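Enoyl-CoA hydratase/isomerase (Pseudomonas aeruginosa, PDB 3LAO) probably adds water across the double bond of a steroid side-chain enoyl-CoA, as a homotrimeric lyase of the crotonase-like enoyl-CoA hydratase/isomerase family. Local coordinates at residues 118-126 against 150-158; 132-143 against 170-181. All blocks are in the same frame, centred on the assembly; numbering follows the deposited sequence.

Both contacts belong to the crotonase-like fold, with centres about 12 Å apart. Their segments alternate along the chain: 118-126 of contact 1, 132-143 of contact 2, then 150-158 of contact 1 and 170-181 of contact 2. Contact 1 sets helix 119-125 against the loop that enters helix 156-161; contact 2 pairs strand 137-139 with strand 175-177 in the small three-stranded sheet that also holds strand 115-117. The two meet directly where Ile121 of the helix packs on His140, and where Thr118 N probably hydrogen-bonds Ala139 O. Both contacts also touch a second subunit, so this interleaved region reaches the trimer interface.

Contact 1. Residues 118-126 against 150-158; sequences TAGIELMLN and LGGSTVRFP
Glu122 and Arg156 reach each other through bent chains: the first torsion of Glu122 lies away from any staggered position (chi1 -126°) and its chain turns again at chi2, while Arg156 starts with CG anti to its carbonyl carbon, bends at chi2, runs straight through chi3 and turns its guanidinium at the last torsion. The two side chains cross at roughly a right angle, with carboxylate and guanidinium planes 36° apart. What results is a salt bridge with a weak hydrogen bond, Arg156 NH1 to Glu122 OE1 at 3.2 Å, bent to 121° at the hydrogen. Thr154 meets the carboxyl end of Glu122 from the opposite direction, though some of the spacings modelled between the two are implausibly short and doubtful. Asn126 lays OD1 over one face of the guanidinium, 2.9 Å from Arg156 NH1, but at too poor an angle to bond. Beside this polar group, Leu125 puts CD1 4.1 Å from Phe157 CB, and Ile121 CG2 approaches the Phe157 ring at 4.4 Å from CD2. Where the helix begins, Gly151 comes close enough to Ala119 that their CA atoms are 4.3 Å apart, a fit that depends on there being no side chain on the glycine. Helix 119-125 and the loop leading into helix 156-161 are part of the crotonase-like core. The other bonds of Arg156 leave this contact: NE goes to Asp227 in a salt bridge, NH1 to Trp97 O and NH2 to Gly98 O. The chemistry implies that Arg156 is fixed chiefly by Asp227 and those two carbonyls, its bridge to Glu122 being a weak, bent addition.

Contact 2. Residues 132-143 against 170-181; sequences AARGTRFAHLEV and ILTGDEFDADEA
Phe138 and Phe176 make the tight heart of this contact, an antiparallel hydrogen-bonded pair closed by Phe138 N to Phe176 O (2.8 Å) and Phe176 N to Phe138 O (2.9 Å). The Phe176 ring turns back beneath its partner because its CG sits between backbone N and carbonyl carbon (chi1 48°). That puts Phe138 CB over the ring face, 3.5 Å from the Phe176 centroid, as a CH-pi contact; the two rings themselves are near parallel (17°) but slid apart and barely overlap. Phe138 CE1 reaches on to Ala181 CB, 3.9 Å away. On the other face Arg137 and Glu175 are exposed, while Ala139 beside Glu175 is buried. Glu175, extended, clasps Arg137 in a salt bridge: NE of Arg137 bonds OE2 of Glu175 at 2.9 Å, from well above the carboxylate plane, and NH2 of Arg137 lies 2.8 Å from OE1 of Glu175. At the turn end, Arg134 reaches Asp179 in a long salt bridge, its main partner being Glu192; a water links Gly135 N to Asp179. Strand 175-177 is an outer strand of the small three-stranded sheet, with 137-139 between it and 115-117. Helix 119-125 packs on Phe138 and Phe176, Trp117 of strand 115-117 lies against Arg137, Ala139 and Glu175, and Val190 of strand 189-191 touches Ala178.

Contact 1. Residues 118-126 against 150-158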
loop_
_atom_site.group_PDB
_atom_site.type_symbol
_atom_site.label_atom_id
_atom_site.label_comp_id
_atom_site.label_asym_id
_atom_site.label_seq_id
_atom_site.Cartn_x
_atom_site.Cartn_y
_atom_site.Cartn_z
ATOM N N THR B 118 -16.501 12.297 -8.685
ATOM C CA THR B 118 -16.974 10.919 -8.649
ATOM C C THR B 118 -16.200 10.044 -9.629
ATOM O O THR B 118 -15.145 9.503 -9.294
ATOM C CB THR B 118 -18.477 10.830 -8.973
ATOM O OG1 THR B 118 -19.047 12.145 -8.972
ATOM C CG2 THR B 118 -19.194 9.970 -7.944
ATOM N N ALA B 119 -16.729 9.910 -10.841
ATOM C CA ALA B 119 -16.284 8.869 -11.760
ATOM C C ALA B 119 -14.912 9.196 -12.342
ATOM O O ALA B 119 -14.234 8.323 -12.883
ATOM C CB ALA B 119 -17.302 8.674 -12.873
ATOM N N GLY B 120 -14.511 10.458 -12.226
ATOM C CA GLY B 120 -13.255 10.913 -12.790
ATOM C C GLY B 120 -12.066 10.556 -11.922
ATOM O O GLY B 120 -11.010 10.174 -12.424
ATOM N N ILE B 121 -12.239 10.681 -10.610
ATOM C CA ILE B 121 -11.264 10.164 -9.656
ATOM C C ILE B 121 -10.883 8.724 -9.982
ATOM O O ILE B 121 -9.709 8.414 -10.185
ATOM C CB ILE B 121 -11.798 10.229 -8.213
ATOM C CG1 ILE B 121 -12.027 11.682 -7.793
ATOM C CG2 ILE B 121 -10.836 9.539 -7.257
ATOM C CD1 ILE B 121 -12.625 11.832 -6.412
ATOM N N GLU B 122 -11.881 7.849 -10.032
ATOM C CA GLU B 122 -11.643 6.426 -10.238
ATOM C C GLU B 122 -11.024 6.206 -11.600
ATOM O O GLU B 122 -10.206 5.318 -11.792
ATOM C CB GLU B 122 -12.942 5.629 -10.111
ATOM C CG GLU B 122 -12.847 4.460 -9.082
ATOM C CD GLU B 122 -12.222 3.159 -9.691
ATOM O OE1 GLU B 122 -10.977 2.984 -9.614
ATOM O OE2 GLU B 122 -12.975 2.304 -10.234
ATOM N N LEU B 123 -11.392 7.056 -12.545
ATOM C CA LEU B 123 -10.892 6.919 -13.888
ATOM C C LEU B 123 -9.412 7.259 -13.833
ATOM O O LEU B 123 -8.576 6.577 -14.419
ATOM C CB LEU B 123 -11.638 7.882 -14.788
ATOM C CG LEU B 123 -11.466 7.785 -16.288
ATOM C CD1 LEU B 123 -11.750 6.359 -16.751
ATOM C CD2 LEU B 123 -12.418 8.789 -16.931
HETATM N N MSE B 124 -9.097 8.294 -13.069
HETATM C CA MSE B 124 -7.727 8.716 -12.905
HETATM C C MSE B 124 -6.839 7.684 -12.205
HETATM O O MSE B 124 -5.664 7.543 -12.537
HETATM C CB MSE B 124 -7.712 10.009 -12.122
HETATM C CG MSE B 124 -6.393 10.672 -12.118
HETATM SE SE MSE B 124 -6.470 12.211 -10.963
HETATM C CE MSE B 124 -6.660 11.323 -9.245
ATOM N N LEU B 125 -7.388 6.955 -11.240
ATOM C CA LEU B 125 -6.573 6.001 -10.473
ATOM C C LEU B 125 -6.363 4.685 -11.216
ATOM O O LEU B 125 -5.665 3.816 -10.741
ATOM C CB LEU B 125 -7.210 5.686 -9.129
ATOM C CG LEU B 125 -7.396 6.857 -8.174
ATOM C CD1 LEU B 125 -8.309 6.454 -7.003
ATOM C CD2 LEU B 125 -6.020 7.319 -7.710
ATOM N N ASN B 126 -7.006 4.535 -12.360
ATOM C CA ASN B 126 -6.830 3.368 -13.163
ATOM C C ASN B 126 -5.672 3.567 -14.140
ATOM O O ASN B 126 -5.335 2.699 -14.924
ATOM C CB ASN B 126 -8.111 3.094 -13.927
ATOM C CG ASN B 126 -8.101 1.738 -14.595
ATOM O OD1 ASN B 126 -8.035 0.707 -13.915
ATOM N ND2 ASN B 126 -8.138 1.724 -15.931
ATOM N N LEU B 150 -21.581 3.288 -11.263
ATOM C CA LEU B 150 -20.371 3.084 -12.059
ATOM C C LEU B 150 -19.328 4.122 -11.613
ATOM O O LEU B 150 -19.681 5.203 -11.124
ATOM C CB LEU B 150 -20.681 3.176 -13.576
ATOM C CG LEU B 150 -19.657 2.631 -14.587
ATOM C CD1 LEU B 150 -20.351 2.267 -15.876
ATOM C CD2 LEU B 150 -18.457 3.589 -14.828
ATOM N N GLY B 151 -18.049 3.791 -11.761
ATOM C CA GLY B 151 -17.003 4.651 -11.250
ATOM C C GLY B 151 -17.142 4.776 -9.747
ATOM O O GLY B 151 -16.544 5.662 -9.135
ATOM N N GLY B 152 -17.942 3.888 -9.157
ATOM C CA GLY B 152 -18.106 3.837 -7.718
ATOM C C GLY B 152 -16.752 3.702 -7.051
ATOM O O GLY B 152 -15.758 3.360 -7.701
ATOM N N SER B 153 -16.709 3.969 -5.749
ATOM C CA SER B 153 -15.450 3.944 -4.997
ATOM C C SER B 153 -14.732 2.590 -5.001
ATOM O O SER B 153 -15.352 1.523 -5.012
ATOM C CB SER B 153 -15.659 4.420 -3.556
ATOM O OG SER B 153 -14.495 4.181 -2.783
ATOM N N THR B 154 -13.411 2.650 -4.962
ATOM C CA THR B 154 -12.618 1.473 -5.211
ATOM C C THR B 154 -11.637 1.234 -4.111
ATOM O O THR B 154 -11.549 2.007 -3.176
ATOM C CB THR B 154 -11.808 1.656 -6.490
ATOM O OG1 THR B 154 -11.734 3.061 -6.796
ATOM C CG2 THR B 154 -12.466 0.892 -7.624
ATOM N N VAL B 155 -10.878 0.159 -4.258
ATOM C CA VAL B 155 -9.760 -0.125 -3.383
ATOM C C VAL B 155 -8.527 0.693 -3.759
ATOM O O VAL B 155 -7.581 0.812 -2.956
ATOM C CB VAL B 155 -9.375 -1.568 -3.518
ATOM C CG1 VAL B 155 -9.062 -2.149 -2.144
ATOM C CG2 VAL B 155 -10.514 -2.289 -4.204
ATOM N N ARG B 156 -8.531 1.228 -4.982
ATOM C CA ARG B 156 -7.390 1.975 -5.485
ATOM C C ARG B 156 -7.137 3.196 -4.613
ATOM O O ARG B 156 -5.990 3.488 -4.242
ATOM C CB ARG B 156 -7.580 2.348 -6.957
ATOM C CG ARG B 156 -7.824 1.109 -7.806
ATOM C CD ARG B 156 -7.214 1.180 -9.205
ATOM N NE ARG B 156 -7.523 -0.047 -9.940
ATOM C CZ ARG B 156 -8.469 -0.179 -10.871
ATOM N NH1 ARG B 156 -9.223 0.874 -11.244
ATOM N NH2 ARG B 156 -8.663 -1.380 -11.426
ATOM N N PHE B 157 -8.212 3.891 -4.256
ATOM C CA PHE B 157 -8.090 5.059 -3.405
ATOM C C PHE B 157 -7.349 4.702 -2.072
ATOM O O PHE B 157 -6.314 5.310 -1.754
ATOM C CB PHE B 157 -9.474 5.659 -3.186
ATOM C CG PHE B 157 -9.457 7.119 -2.807
ATOM C CD1 PHE B 157 -8.393 7.656 -2.100
ATOM C CD2 PHE B 157 -10.523 7.939 -3.126
ATOM C CE1 PHE B 157 -8.383 8.973 -1.729
ATOM C CE2 PHE B 157 -10.527 9.265 -2.750
ATOM C CZ PHE B 157 -9.452 9.781 -2.038
ATOM N N PRO B 158 -7.834 3.682 -1.320
ATOM C CA PRO B 158 -7.120 3.337 -0.076
ATOM C C PRO B 158 -5.706 2.819 -0.313
ATOM O O PRO B 158 -4.847 3.128 0.508
ATOM C CB PRO B 158 -7.980 2.238 0.558
ATOM C CG PRO B 158 -9.347 2.374 -0.086
ATOM C CD PRO B 158 -9.179 3.056 -1.404
#

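Contact 2. Residues 132-143 against 170-181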
loop_
_atom_site.group_PDB
_atom_site.type_symbol
_atom_site.label_atom_id
_atom_site.label_comp_id
_atom_site.label_asym_id
_atom_site.label_seq_id
_atom_site.Cartn_x
_atom_site.Cartn_y
_atom_site.Cartn_z
ATOM N N ALA B 132 -2.227 16.592 -12.965
ATOM C CA ALA B 132 -3.322 17.522 -12.750
ATOM C C ALA B 132 -2.855 18.982 -12.708
ATOM O O ALA B 132 -1.768 19.298 -12.215
ATOM C CB ALA B 132 -4.064 17.183 -11.451
ATOM N N ALA B 133 -3.703 19.854 -13.230
ATOM C CA ALA B 133 -3.537 21.300 -13.142
ATOM C C ALA B 133 -3.723 21.713 -11.693
ATOM O O ALA B 133 -4.623 21.212 -11.018
ATOM C CB ALA B 133 -4.591 21.995 -14.021
ATOM N N ARG B 134 -2.850 22.583 -11.205
ATOM C CA ARG B 134 -3.051 23.215 -9.909
ATOM C C ARG B 134 -4.466 23.774 -9.840
ATOM O O ARG B 134 -4.944 24.390 -10.801
ATOM C CB ARG B 134 -2.051 24.344 -9.741
ATOM C CG ARG B 134 -2.163 25.118 -8.459
ATOM C CD ARG B 134 -0.779 25.619 -8.058
ATOM N NE ARG B 134 0.023 24.538 -7.484
ATOM C CZ ARG B 134 1.161 24.069 -8.003
ATOM N NH1 ARG B 134 1.659 24.587 -9.130
ATOM N NH2 ARG B 134 1.805 23.082 -7.384
ATOM N N GLY B 135 -5.159 23.532 -8.730
ATOM C CA GLY B 135 -6.514 24.039 -8.617
ATOM C C GLY B 135 -7.597 23.122 -9.160
ATOM O O GLY B 135 -8.776 23.467 -9.138
ATOM N N THR B 136 -7.223 21.951 -9.655
ATOM C CA THR B 136 -8.219 20.983 -10.049
ATOM C C THR B 136 -8.932 20.536 -8.774
ATOM O O THR B 136 -8.317 20.438 -7.720
ATOM C CB THR B 136 -7.553 19.785 -10.730
ATOM O OG1 THR B 136 -6.907 20.227 -11.934
ATOM C CG2 THR B 136 -8.574 18.685 -11.014
ATOM N N ARG B 137 -10.220 20.250 -8.871
ATOM C CA ARG B 137 -11.019 19.936 -7.704
ATOM C C ARG B 137 -11.553 18.536 -7.811
ATOM O O ARG B 137 -12.044 18.148 -8.827
ATOM C CB ARG B 137 -12.235 20.851 -7.614
ATOM C CG ARG B 137 -11.949 22.330 -7.413
ATOM C CD ARG B 137 -13.206 23.121 -7.870
ATOM N NE ARG B 137 -14.259 23.257 -6.841
ATOM C CZ ARG B 137 -15.571 23.400 -7.085
ATOM N NH1 ARG B 137 -16.044 23.395 -8.334
ATOM N NH2 ARG B 137 -16.422 23.538 -6.070
ATOM N N PHE B 138 -11.547 17.816 -6.709
ATOM C CA PHE B 138 -11.939 16.437 -6.703
ATOM C C PHE B 138 -12.946 16.277 -5.617
ATOM O O PHE B 138 -12.805 16.862 -4.520
ATOM C CB PHE B 138 -10.716 15.570 -6.328
ATOM C CG PHE B 138 -9.584 15.632 -7.324
ATOM C CD1 PHE B 138 -8.532 16.523 -7.155
ATOM C CD2 PHE B 138 -9.571 14.786 -8.441
ATOM C CE1 PHE B 138 -7.468 16.572 -8.106
ATOM C CE2 PHE B 138 -8.503 14.814 -9.414
ATOM C CZ PHE B 138 -7.451 15.691 -9.234
ATOM N N ALA B 139 -13.931 15.431 -5.858
ATOM C CA ALA B 139 -14.708 14.997 -4.718
ATOM C C ALA B 139 -15.468 13.733 -5.016
ATOM O O ALA B 139 -15.842 13.481 -6.150
ATOM C CB ALA B 139 -15.671 16.159 -4.224
ATOM N N HIS B 140 -15.661 12.932 -3.987
ATOM C CA HIS B 140 -16.503 11.754 -4.040
ATOM C C HIS B 140 -17.924 12.044 -3.558
ATOM O O HIS B 140 -18.332 11.612 -2.476
ATOM C CB HIS B 140 -15.888 10.668 -3.180
ATOM C CG HIS B 140 -15.416 9.503 -3.969
ATOM N ND1 HIS B 140 -14.103 9.351 -4.349
ATOM C CD2 HIS B 140 -16.090 8.453 -4.487
ATOM C CE1 HIS B 140 -13.983 8.242 -5.052
ATOM N NE2 HIS B 140 -15.175 7.682 -5.156
ATOM N N LEU B 141 -18.675 12.768 -4.377
ATOM C CA LEU B 141 -19.987 13.275 -4.005
ATOM C C LEU B 141 -21.072 12.212 -3.871
ATOM O O LEU B 141 -22.149 12.492 -3.368
ATOM C CB LEU B 141 -20.434 14.338 -5.005
ATOM C CG LEU B 141 -19.458 15.477 -5.268
ATOM C CD1 LEU B 141 -19.927 16.316 -6.422
ATOM C CD2 LEU B 141 -19.279 16.337 -4.036
ATOM N N GLU B 142 -20.794 11.000 -4.317
ATOM C CA GLU B 142 -21.785 9.936 -4.264
ATOM C C GLU B 142 -22.373 9.698 -2.881
ATOM O O GLU B 142 -23.565 9.473 -2.746
ATOM C CB GLU B 142 -21.198 8.624 -4.766
ATOM C CG GLU B 142 -21.866 7.410 -4.143
ATOM C CD GLU B 142 -21.030 6.770 -3.057
ATOM O OE1 GLU B 142 -21.547 5.870 -2.367
ATOM O OE2 GLU B 142 -19.856 7.156 -2.899
ATOM N N VAL B 143 -21.529 9.713 -1.857
ATOM C CA VAL B 143 -21.985 9.437 -0.503
ATOM C C VAL B 143 -23.134 10.340 -0.119
ATOM O O VAL B 143 -24.124 9.888 0.432
ATOM C CB VAL B 143 -20.877 9.605 0.534
ATOM C CG1 VAL B 143 -20.460 8.262 1.057
ATOM C CG2 VAL B 143 -19.698 10.362 -0.046
ATOM N N ILE B 170 -13.921 9.682 1.076
ATOM C CA ILE B 170 -14.944 8.826 0.535
ATOM C C ILE B 170 -16.211 8.917 1.403
ATOM O O ILE B 170 -17.308 9.104 0.888
ATOM C CB ILE B 170 -14.440 7.381 0.457
ATOM C CG1 ILE B 170 -13.378 7.236 -0.645
ATOM C CG2 ILE B 170 -15.575 6.426 0.179
ATOM C CD1 ILE B 170 -12.542 5.959 -0.475
ATOM N N LEU B 171 -16.057 8.797 2.719
ATOM C CA LEU B 171 -17.213 8.741 3.610
ATOM C C LEU B 171 -17.820 10.112 3.849
ATOM O O LEU B 171 -18.870 10.210 4.439
ATOM C CB LEU B 171 -16.881 8.071 4.955
ATOM C CG LEU B 171 -16.352 6.636 4.860
ATOM C CD1 LEU B 171 -16.064 6.012 6.240
ATOM C CD2 LEU B 171 -17.282 5.730 4.056
ATOM N N THR B 172 -17.190 11.174 3.378
ATOM C CA THR B 172 -17.712 12.494 3.706
ATOM C C THR B 172 -18.166 13.216 2.477
ATOM O O THR B 172 -19.073 14.041 2.509
ATOM C CB THR B 172 -16.630 13.382 4.378
ATOM O OG1 THR B 172 -15.449 13.386 3.558
ATOM C CG2 THR B 172 -16.290 12.867 5.778
ATOM N N GLY B 173 -17.486 12.953 1.381
ATOM C CA GLY B 173 -17.805 13.636 0.149
ATOM C C GLY B 173 -17.058 14.938 0.052
ATOM O O GLY B 173 -17.217 15.662 -0.908
ATOM N N ASP B 174 -16.215 15.227 1.029
ATOM C CA ASP B 174 -15.488 16.501 1.029
ATOM C C ASP B 174 -14.633 16.694 -0.198
ATOM O O ASP B 174 -14.120 15.727 -0.786
ATOM C CB ASP B 174 -14.618 16.646 2.282
ATOM C CG ASP B 174 -15.402 17.163 3.472
ATOM O OD1 ASP B 174 -16.345 17.958 3.247
ATOM O OD2 ASP B 174 -15.087 16.783 4.625
ATOM N N GLU B 175 -14.461 17.955 -0.560
ATOM C CA GLU B 175 -13.708 18.358 -1.740
ATOM C C GLU B 175 -12.216 18.483 -1.405
ATOM O O GLU B 175 -11.864 18.919 -0.303
ATOM C CB GLU B 175 -14.207 19.719 -2.214
ATOM C CG GLU B 175 -13.654 20.133 -3.565
ATOM C CD GLU B 175 -14.225 21.457 -4.078
ATOM O OE1 GLU B 175 -15.413 21.484 -4.475
ATOM O OE2 GLU B 175 -13.480 22.463 -4.114
ATOM N N PHE B 176 -11.340 18.088 -2.336
ATOM C CA PHE B 176 -9.909 18.342 -2.173
ATOM C C PHE B 176 -9.347 18.840 -3.460
ATOM O O PHE B 176 -9.992 18.712 -4.502
ATOM C CB PHE B 176 -9.131 17.124 -1.696
ATOM C CG PHE B 176 -9.430 15.841 -2.453
ATOM C CD1 PHE B 176 -10.616 15.153 -2.234
ATOM C CD2 PHE B 176 -8.478 15.293 -3.330
ATOM C CE1 PHE B 176 -10.880 13.985 -2.899
ATOM C CE2 PHE B 176 -8.721 14.126 -3.992
ATOM C CZ PHE B 176 -9.927 13.459 -3.771
ATOM N N ASP B 177 -8.174 19.456 -3.399
ATOM C CA ASP B 177 -7.580 19.974 -4.614
ATOM C C ASP B 177 -6.373 19.136 -5.038
ATOM O O ASP B 177 -6.029 18.133 -4.388
ATOM C CB ASP B 177 -7.247 21.487 -4.530
ATOM C CG ASP B 177 -6.161 21.810 -3.501
ATOM O OD1 ASP B 177 -5.598 20.867 -2.916
ATOM O OD2 ASP B 177 -5.873 23.021 -3.274
ATOM N N ALA B 178 -5.754 19.572 -6.135
ATOM C CA ALA B 178 -4.619 18.898 -6.729
ATOM C C ALA B 178 -3.475 18.671 -5.732
ATOM O O ALA B 178 -2.800 17.633 -5.780
ATOM C CB ALA B 178 -4.131 19.668 -7.912
ATOM N N ASP B 179 -3.249 19.617 -4.825
ATOM C CA ASP B 179 -2.104 19.466 -3.936
ATOM C C ASP B 179 -2.340 18.392 -2.884
ATOM O O ASP B 179 -1.404 17.660 -2.490
ATOM C CB ASP B 179 -1.688 20.803 -3.327
ATOM C CG ASP B 179 -0.850 21.628 -4.290
ATOM O OD1 ASP B 179 -1.229 22.784 -4.573
ATOM O OD2 ASP B 179 0.170 21.110 -4.794
ATOM N N GLU B 180 -3.595 18.288 -2.459
ATOM C CA GLU B 180 -3.998 17.272 -1.499
ATOM C C GLU B 180 -4.014 15.877 -2.163
ATOM O O GLU B 180 -3.595 14.861 -1.575
ATOM C CB GLU B 180 -5.372 17.662 -0.927
ATOM C CG GLU B 180 -5.960 16.677 0.097
ATOM C CD GLU B 180 -5.251 16.668 1.443
ATOM O OE1 GLU B 180 -4.226 17.364 1.601
ATOM O OE2 GLU B 180 -5.737 15.954 2.350
ATOM N N ALA B 181 -4.476 15.835 -3.409
ATOM C CA ALA B 181 -4.403 14.602 -4.173
ATOM C C ALA B 181 -2.930 14.100 -4.360
ATOM O O ALA B 181 -2.658 12.909 -4.216
ATOM C CB ALA B 181 -5.161 14.732 -5.489
HETATM O O HOH W 1 -3.904 22.525 -6.015
HETATM O O HOH W 2 -14.601 13.192 -1.290
#